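PDB 2Q02: putative cytoplasmic protein from Salmonella typhimurium LT2, which is of unknown function but folds as a xylose isomerase-like TIM barrel, binds zinc and may act as an isomerase. Local coordinates for residues L65-I70 / Q95-R100; L141-S146 / D170-H175. One frame throughout, in Å; residues are numbered along the deposited sequence.

Interaction 1 (L65-I70 / Q95-R100)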
ATOM      1  N   LEU A  65      -2.505 -17.351   5.771  1.00 46.14           N
ATOM      2  CA  LEU A  65      -2.213 -15.976   5.354  1.00 45.43           C
ATOM      3  C   LEU A  65      -2.460 -14.991   6.467  1.00 45.71           C
ATOM      4  O   LEU A  65      -3.425 -15.124   7.226  1.00 46.19           O
ATOM      5  CB  LEU A  65      -3.083 -15.559   4.169  1.00 44.58           C
ATOM      6  CG  LEU A  65      -3.060 -16.511   2.977  1.00 46.23           C
ATOM      7  CD1 LEU A  65      -3.963 -15.976   1.877  1.00 47.91           C
ATOM      8  CD2 LEU A  65      -1.641 -16.733   2.466  1.00 47.14           C
ATOM      9  N   GLU A  66      -1.572 -14.007   6.562  1.00 46.60           N
ATOM     10  CA  GLU A  66      -1.796 -12.806   7.361  1.00 46.93           C
ATOM     11  C   GLU A  66      -2.356 -11.719   6.456  1.00 46.26           C
ATOM     12  O   GLU A  66      -1.774 -11.405   5.432  1.00 45.55           O
ATOM     13  CB  GLU A  66      -0.485 -12.311   7.990  1.00 46.02           C
ATOM     14  CG  GLU A  66      -0.497 -10.821   8.373  1.00 52.04           C
ATOM     15  CD  GLU A  66       0.648 -10.391   9.312  1.00 52.26           C
ATOM     16  OE1 GLU A  66       1.836 -10.721   9.040  1.00 57.40           O
ATOM     17  OE2 GLU A  66       0.344  -9.694  10.320  1.00 57.95           O
ATOM     18  N   ILE A  67      -3.478 -11.124   6.842  1.00 46.20           N
ATOM     19  CA  ILE A  67      -3.975  -9.943   6.156  1.00 46.04           C
ATOM     20  C   ILE A  67      -3.247  -8.747   6.760  1.00 46.05           C
ATOM     21  O   ILE A  67      -3.509  -8.375   7.893  1.00 46.40           O
ATOM     22  CB  ILE A  67      -5.496  -9.796   6.320  1.00 46.11           C
ATOM     23  CG1 ILE A  67      -6.203 -11.001   5.688  1.00 46.06           C
ATOM     24  CG2 ILE A  67      -5.974  -8.454   5.705  1.00 46.56           C
ATOM     25  CD1 ILE A  67      -7.664 -11.107   6.018  1.00 45.41           C
ATOM     26  N   VAL A  68      -2.324  -8.157   6.015  1.00 46.18           N
ATOM     27  CA  VAL A  68      -1.424  -7.155   6.571  1.00 45.71           C
ATOM     28  C   VAL A  68      -2.092  -5.795   6.631  1.00 45.94           C
ATOM     29  O   VAL A  68      -1.993  -5.109   7.646  1.00 45.96           O
ATOM     30  CB  VAL A  68      -0.101  -7.027   5.766  1.00 47.26           C
ATOM     31  CG1 VAL A  68       0.776  -5.938   6.361  1.00 47.42           C
ATOM     32  CG2 VAL A  68       0.658  -8.390   5.696  1.00 46.65           C
ATOM     33  N   THR A  69      -2.747  -5.376   5.553  1.00 45.69           N
ATOM     34  CA  THR A  69      -3.498  -4.115   5.618  1.00 45.87           C
ATOM     35  C   THR A  69      -4.826  -4.185   4.924  1.00 46.28           C
ATOM     36  O   THR A  69      -5.114  -5.123   4.177  1.00 45.68           O
ATOM     37  CB  THR A  69      -2.745  -2.891   4.977  1.00 46.56           C
ATOM     38  OG1 THR A  69      -2.978  -2.860   3.563  1.00 47.46           O
ATOM     39  CG2 THR A  69      -1.251  -2.942   5.237  1.00 49.36           C
ATOM     40  N   ILE A  70      -5.615  -3.146   5.191  1.00 46.42           N
ATOM     41  CA  ILE A  70      -6.727  -2.768   4.344  1.00 46.62           C
ATOM     42  C   ILE A  70      -6.436  -1.420   3.693  1.00 45.61           C
ATOM     43  O   ILE A  70      -5.930  -0.508   4.327  1.00 47.01           O
ATOM     44  CB  ILE A  70      -8.027  -2.752   5.157  1.00 46.96           C
ATOM     45  CG1 ILE A  70      -8.380  -4.208   5.525  1.00 49.43           C
ATOM     46  CG2 ILE A  70      -9.153  -2.087   4.366  1.00 45.87           C
ATOM     47  CD1 ILE A  70      -9.545  -4.342   6.443  1.00 50.51           C
ATOM     48  N   GLN A  95     -10.528  -4.861  12.008  1.00 45.84           N
ATOM     49  CA  GLN A  95     -10.635  -5.630  13.230  1.00 46.79           C
ATOM     50  C   GLN A  95     -11.305  -6.991  12.964  1.00 46.48           C
ATOM     51  O   GLN A  95     -10.824  -8.028  13.435  1.00 47.40           O
ATOM     52  CB  GLN A  95     -11.407  -4.818  14.263  1.00 46.92           C
ATOM     53  CG  GLN A  95     -11.479  -5.425  15.641  1.00 48.85           C
ATOM     54  CD  GLN A  95     -12.266  -4.556  16.561  1.00 49.03           C
ATOM     55  OE1 GLN A  95     -13.372  -4.109  16.228  1.00 51.58           O
ATOM     56  NE2 GLN A  95     -11.697  -4.271  17.719  1.00 51.16           N
ATOM     57  N   GLY A  96     -12.389  -6.987  12.186  1.00 45.71           N
ATOM     58  CA  GLY A  96     -13.149  -8.198  11.895  1.00 45.50           C
ATOM     59  C   GLY A  96     -12.439  -9.253  11.074  1.00 45.62           C
ATOM     60  O   GLY A  96     -12.595 -10.444  11.342  1.00 45.37           O
ATOM     61  N   VAL A  97     -11.674  -8.839  10.062  1.00 45.86           N
ATOM     62  CA  VAL A  97     -10.918  -9.819   9.240  1.00 45.69           C
ATOM     63  C   VAL A  97      -9.577 -10.186   9.863  1.00 45.45           C
ATOM     64  O   VAL A  97      -8.937 -11.124   9.426  1.00 46.18           O
ATOM     65  CB  VAL A  97     -10.685  -9.351   7.774  1.00 45.66           C
ATOM     66  CG1 VAL A  97     -12.024  -9.043   7.098  1.00 46.84           C
ATOM     67  CG2 VAL A  97      -9.714  -8.166   7.704  1.00 44.88           C
ATOM     68  N   GLY A  98      -9.155  -9.437  10.877  1.00 45.32           N
ATOM     69  CA  GLY A  98      -7.855  -9.650  11.510  1.00 45.54           C
ATOM     70  C   GLY A  98      -6.719  -8.902  10.819  1.00 46.09           C
ATOM     71  O   GLY A  98      -5.551  -9.317  10.903  1.00 45.90           O
ATOM     72  N   ALA A  99      -7.048  -7.796  10.146  1.00 45.92           N
ATOM     73  CA  ALA A  99      -6.039  -6.975   9.495  1.00 45.92           C
ATOM     74  C   ALA A  99      -5.239  -6.176  10.532  1.00 46.16           C
ATOM     75  O   ALA A  99      -5.785  -5.603  11.487  1.00 47.28           O
ATOM     76  CB  ALA A  99      -6.664  -6.050   8.489  1.00 45.92           C
ATOM     77  N   ARG A 100      -3.936  -6.145  10.322  1.00 46.64           N
ATOM     78  CA  ARG A 100      -3.002  -5.499  11.228  1.00 47.73           C
ATOM     79  C   ARG A 100      -3.081  -3.970  11.126  1.00 46.50           C
ATOM     80  O   ARG A 100      -2.987  -3.260  12.124  1.00 45.16           O
ATOM     81  CB  ARG A 100      -1.585  -5.944  10.829  1.00 48.74           C
ATOM     82  CG  ARG A 100      -0.470  -5.436  11.730  1.00 52.44           C
ATOM     83  CD  ARG A 100       0.811  -6.298  11.538  1.00 53.51           C
ATOM     84  NE  ARG A 100       1.806  -5.673  10.650  1.00 56.29           N
ATOM     85  CZ  ARG A 100       2.785  -6.327  10.029  1.00 54.71           C
ATOM     86  NH1 ARG A 100       2.930  -7.646  10.142  1.00 56.88           N
ATOM     87  NH2 ARG A 100       3.628  -5.653   9.276  1.00 61.58           N
TER

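Interaction 2 (L141-S146 / D170-H175). With ZN (zinc ion), chain E.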
ATOM      1  N   LEU A 141       0.926  10.476  -1.637  1.00 45.93           N
ATOM      2  CA  LEU A 141       0.647  10.337  -3.057  1.00 45.53           C
ATOM      3  C   LEU A 141       1.474  11.353  -3.800  1.00 45.21           C
ATOM      4  O   LEU A 141       1.463  12.534  -3.466  1.00 43.97           O
ATOM      5  CB  LEU A 141      -0.822  10.597  -3.361  1.00 45.75           C
ATOM      6  CG  LEU A 141      -1.830   9.838  -2.518  1.00 45.26           C
ATOM      7  CD1 LEU A 141      -3.207  10.345  -2.802  1.00 47.83           C
ATOM      8  CD2 LEU A 141      -1.750   8.353  -2.759  1.00 47.09           C
ATOM      9  N   GLY A 142       2.185  10.895  -4.820  1.00 46.14           N
ATOM     10  CA  GLY A 142       3.135  11.746  -5.548  1.00 45.11           C
ATOM     11  C   GLY A 142       2.543  12.723  -6.555  1.00 44.25           C
ATOM     12  O   GLY A 142       3.247  13.603  -7.042  1.00 43.48           O
ATOM     13  N   PHE A 143       1.264  12.578  -6.886  1.00 44.27           N
ATOM     14  CA  PHE A 143       0.630  13.475  -7.837  1.00 44.30           C
ATOM     15  C   PHE A 143       0.868  14.933  -7.471  1.00 44.89           C
ATOM     16  O   PHE A 143       0.882  15.303  -6.296  1.00 45.18           O
ATOM     17  CB  PHE A 143      -0.870  13.242  -7.930  1.00 43.55           C
ATOM     18  CG  PHE A 143      -1.218  11.847  -8.276  1.00 46.99           C
ATOM     19  CD1 PHE A 143      -1.014  11.376  -9.567  1.00 42.28           C
ATOM     20  CD2 PHE A 143      -1.694  10.976  -7.299  1.00 45.34           C
ATOM     21  CE1 PHE A 143      -1.286  10.088  -9.881  1.00 39.38           C
ATOM     22  CE2 PHE A 143      -1.979   9.676  -7.611  1.00 43.73           C
ATOM     23  CZ  PHE A 143      -1.777   9.228  -8.912  1.00 43.54           C
ATOM     24  N   ARG A 144       1.041  15.774  -8.488  1.00 45.10           N
ATOM     25  CA  ARG A 144       1.164  17.220  -8.260  1.00 45.28           C
ATOM     26  C   ARG A 144      -0.006  17.842  -7.508  1.00 45.26           C
ATOM     27  O   ARG A 144       0.177  18.852  -6.816  1.00 44.08           O
ATOM     28  CB  ARG A 144       1.327  18.009  -9.545  1.00 44.46           C
ATOM     29  CG  ARG A 144       2.750  18.147  -9.971  1.00 46.68           C
ATOM     30  CD  ARG A 144       2.869  18.505 -11.438  1.00 45.15           C
ATOM     31  NE  ARG A 144       4.235  18.944 -11.705  1.00 50.53           N
ATOM     32  CZ  ARG A 144       4.605  20.157 -12.135  1.00 52.77           C
ATOM     33  NH1 ARG A 144       3.709  21.116 -12.420  1.00 49.86           N
ATOM     34  NH2 ARG A 144       5.903  20.405 -12.314  1.00 52.55           N
ATOM     35  N   VAL A 145      -1.195  17.260  -7.662  1.00 45.04           N
ATOM     36  CA  VAL A 145      -2.393  17.753  -6.958  1.00 44.84           C
ATOM     37  C   VAL A 145      -2.554  17.199  -5.529  1.00 44.50           C
ATOM     38  O   VAL A 145      -3.505  17.535  -4.834  1.00 45.41           O
ATOM     39  CB  VAL A 145      -3.638  17.553  -7.814  1.00 44.54           C
ATOM     40  CG1 VAL A 145      -3.528  18.426  -9.057  1.00 39.35           C
ATOM     41  CG2 VAL A 145      -3.815  16.060  -8.195  1.00 43.43           C
ATOM     42  N   SER A 146      -1.605  16.372  -5.099  1.00 45.02           N
ATOM     43  CA  SER A 146      -1.632  15.750  -3.775  1.00 44.78           C
ATOM     44  C   SER A 146      -1.269  16.745  -2.691  1.00 44.47           C
ATOM     45  O   SER A 146      -0.345  17.539  -2.844  1.00 42.84           O
ATOM     46  CB  SER A 146      -0.669  14.572  -3.708  1.00 43.78           C
ATOM     47  OG  SER A 146      -0.446  14.171  -2.375  1.00 40.14           O
ATOM     48  N   ASP A 170       5.372   3.990  -1.361  1.00 44.82           N
ATOM     49  CA  ASP A 170       4.937   3.411  -2.612  1.00 45.54           C
ATOM     50  C   ASP A 170       5.884   3.875  -3.750  1.00 45.80           C
ATOM     51  O   ASP A 170       6.031   5.080  -3.992  1.00 45.36           O
ATOM     52  CB  ASP A 170       3.511   3.871  -2.823  1.00 45.44           C
ATOM     53  CG  ASP A 170       2.862   3.219  -3.974  1.00 45.49           C
ATOM     54  OD1 ASP A 170       3.456   3.261  -5.064  1.00 47.06           O
ATOM     55  OD2 ASP A 170       1.755   2.687  -3.781  1.00 43.81           O
ATOM     56  N   THR A 171       6.553   2.934  -4.421  1.00 45.79           N
ATOM     57  CA  THR A 171       7.607   3.294  -5.386  1.00 45.31           C
ATOM     58  C   THR A 171       7.098   4.176  -6.538  1.00 44.84           C
ATOM     59  O   THR A 171       7.844   5.001  -7.053  1.00 45.43           O
ATOM     60  CB  THR A 171       8.278   2.077  -6.009  1.00 44.53           C
ATOM     61  OG1 THR A 171       7.278   1.259  -6.630  1.00 43.37           O
ATOM     62  CG2 THR A 171       9.057   1.282  -4.955  1.00 43.80           C
ATOM     63  N   PHE A 172       5.845   3.996  -6.933  1.00 44.52           N
ATOM     64  CA  PHE A 172       5.219   4.854  -7.927  1.00 45.54           C
ATOM     65  C   PHE A 172       5.088   6.285  -7.417  1.00 45.36           C
ATOM     66  O   PHE A 172       5.383   7.258  -8.142  1.00 43.64           O
ATOM     67  CB  PHE A 172       3.837   4.317  -8.292  1.00 45.20           C
ATOM     68  CG  PHE A 172       3.009   5.251  -9.135  1.00 43.97           C
ATOM     69  CD1 PHE A 172       2.165   6.181  -8.546  1.00 40.71           C
ATOM     70  CD2 PHE A 172       3.033   5.160 -10.529  1.00 43.40           C
ATOM     71  CE1 PHE A 172       1.366   7.028  -9.348  1.00 44.43           C
ATOM     72  CE2 PHE A 172       2.237   5.989 -11.327  1.00 45.93           C
ATOM     73  CZ  PHE A 172       1.399   6.917 -10.740  1.00 42.90           C
ATOM     74  N   HIS A 173       4.616   6.408  -6.181  1.00 44.87           N
ATOM     75  CA  HIS A 173       4.395   7.734  -5.606  1.00 45.41           C
ATOM     76  C   HIS A 173       5.714   8.447  -5.317  1.00 45.49           C
ATOM     77  O   HIS A 173       5.799   9.662  -5.494  1.00 45.67           O
ATOM     78  CB  HIS A 173       3.433   7.689  -4.414  1.00 43.01           C
ATOM     79  CG  HIS A 173       2.041   7.314  -4.815  1.00 43.66           C
ATOM     80  ND1 HIS A 173       1.279   8.095  -5.663  1.00 43.00           N
ATOM     81  CD2 HIS A 173       1.290   6.223  -4.531  1.00 43.18           C
ATOM     82  CE1 HIS A 173       0.108   7.510  -5.862  1.00 47.34           C
ATOM     83  NE2 HIS A 173       0.086   6.378  -5.181  1.00 47.54           N
ATOM     84  N   HIS A 174       6.736   7.693  -4.926  1.00 44.13           N
ATOM     85  CA  HIS A 174       8.091   8.226  -4.847  1.00 44.11           C
ATOM     86  C   HIS A 174       8.564   8.740  -6.221  1.00 45.89           C
ATOM     87  O   HIS A 174       9.160   9.826  -6.345  1.00 46.08           O
ATOM     88  CB  HIS A 174       9.063   7.141  -4.340  1.00 44.13           C
ATOM     89  CG  HIS A 174      10.506   7.562  -4.312  1.00 43.08           C
ATOM     90  ND1 HIS A 174      11.104   8.117  -3.199  1.00 39.17           N
ATOM     91  CD2 HIS A 174      11.475   7.489  -5.260  1.00 45.01           C
ATOM     92  CE1 HIS A 174      12.368   8.389  -3.470  1.00 44.45           C
ATOM     93  NE2 HIS A 174      12.618   8.019  -4.715  1.00 45.53           N
ATOM     94  N   HIS A 175       8.316   7.948  -7.263  1.00 45.59           N
ATOM     95  CA  HIS A 175       8.767   8.303  -8.599  1.00 45.66           C
ATOM     96  C   HIS A 175       8.129   9.588  -9.088  1.00 45.46           C
ATOM     97  O   HIS A 175       8.799  10.403  -9.718  1.00 45.84           O
ATOM     98  CB  HIS A 175       8.470   7.165  -9.574  1.00 46.48           C
ATOM     99  CG  HIS A 175       8.979   7.394 -10.960  1.00 44.52           C
ATOM    100  ND1 HIS A 175       8.141   7.578 -12.038  1.00 42.68           N
ATOM    101  CD2 HIS A 175      10.239   7.439 -11.450  1.00 44.83           C
ATOM    102  CE1 HIS A 175       8.863   7.719 -13.134  1.00 42.78           C
ATOM    103  NE2 HIS A 175      10.139   7.647 -12.802  1.00 42.75           N
TER
HETATM  104 ZN    ZN E 300       0.241   2.146  -2.676  1.00 45.13          ZN

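Interaction 1 (L65-I70 / Q95-R100)
Ile67 O is met by two successive residues of 95-100. Arg100 N gives Ile67 O a weak hydrogen bond of 3.3 Å, and the CA-H of Ala99 points almost straight at the same oxygen, with Ala99 CA to Ile67 O at 3.3 Å. This ties strand 66-73 to the turn that leads from helix 81-97 into strand 101-104, so it closes one beta-alpha-beta unit of the barrel. The helix ends in a Schellman motif with Gly98, at positive phi, as its C-prime residue; the chain then swings Ala99 and Arg100 across the strand.

Between the sheet and the helices around it, the methyl of Ala99 sits between two isoleucines, Ala99 CB lying 3.7 Å from Ile67 CG2 and 3.9 Å from Ile70 CG1. Ile67 has CG1 beside its backbone N, which sends Ile67 CD1 out to Val97 CB at 3.9 Å, the two side chains crossing at about a right angle. Ile70 and Val97 instead meet tip to tip, Ile70 CD1 to Val97 CG2 at 4.0 Å. Val36 and Leu38 of the adjoining strand, with Val56 of helix 53-62, also pack on Ile67.

Arg100 runs out extended and then bends at chi3 (100°), bringing its guanidinium to Glu66. The result is a weak salt-bridge hydrogen bond, Arg100 NH1 to Glu66 OE2 at 3.3 Å and 137°; carboxylate and guanidinium planes, 76° apart, do not form the coplanar two-pronged pairing. Val68 CG1 lies over one guanidinium face. The chemistry implies a joint held mainly by close-fitting aliphatic groups, with weak polar links and the charged pair at a partly exposed margin.

Interaction 2 (L141-S146 / D170-H175)
This is a buried, largely aromatic contact at the C-terminal end of the barrel, where the loop following strand 135-138 meets helix 171-176, just beyond strand 166-170. His173 is the centrepiece. Gly142 N donates to His173 ND1 over 3.1 Å in a nearly straight bond (164°), although the donor lies 33° out of the ring plane. Leu141 CD2 rests over one imidazole face, 3.9 Å from the centroid of the His173 ring, and Phe172 CD1 over the opposite one. The rim of the same imidazole turns to the face of Phe143 in an offset edge-to-face pair, with planes at 73° and His173 CE1 3.5 Å from Phe143 CE2. Phe143 also touches Phe172, Phe143 CZ to Phe172 CE1 at 3.9 Å, completing the three-ring cluster.

At the start of the helix, Asp170 binds zinc through Asp170 OD2 at 1.9 Å, alongside Glu139, His197 and Glu245. The other oxygen, OD1, N-caps the helix by a weak bond from Phe172 N. Flanked on both faces and bonded at ND1, the imidazole should be restrained in tilt and rotation, with NE2 hydrogen-bonded to an unidentified molecule, probably from the crystallisation liquor.

The two contacts lie on opposite sides of the chain's centre, about 25 Å apart between centres and about 10 Å at their nearest atoms, without touching. They follow one another along the chain: interaction 1 joins the third strand of the barrel to the helix end and turn that lead into the fourth, interaction 2 links the loop after the fifth strand to the helix that follows the sixth. The zinc site relates them. Segment 170-175 supplies the ligand Asp170, and the side chain of His173 lies about 4 Å from that of Glu139. Interaction 1 supplies no metal ligand, but the side chain of Thr69, hydrogen-bonded to Glu37, comes about 5 Å from that of His197 and about 9 Å from the zinc.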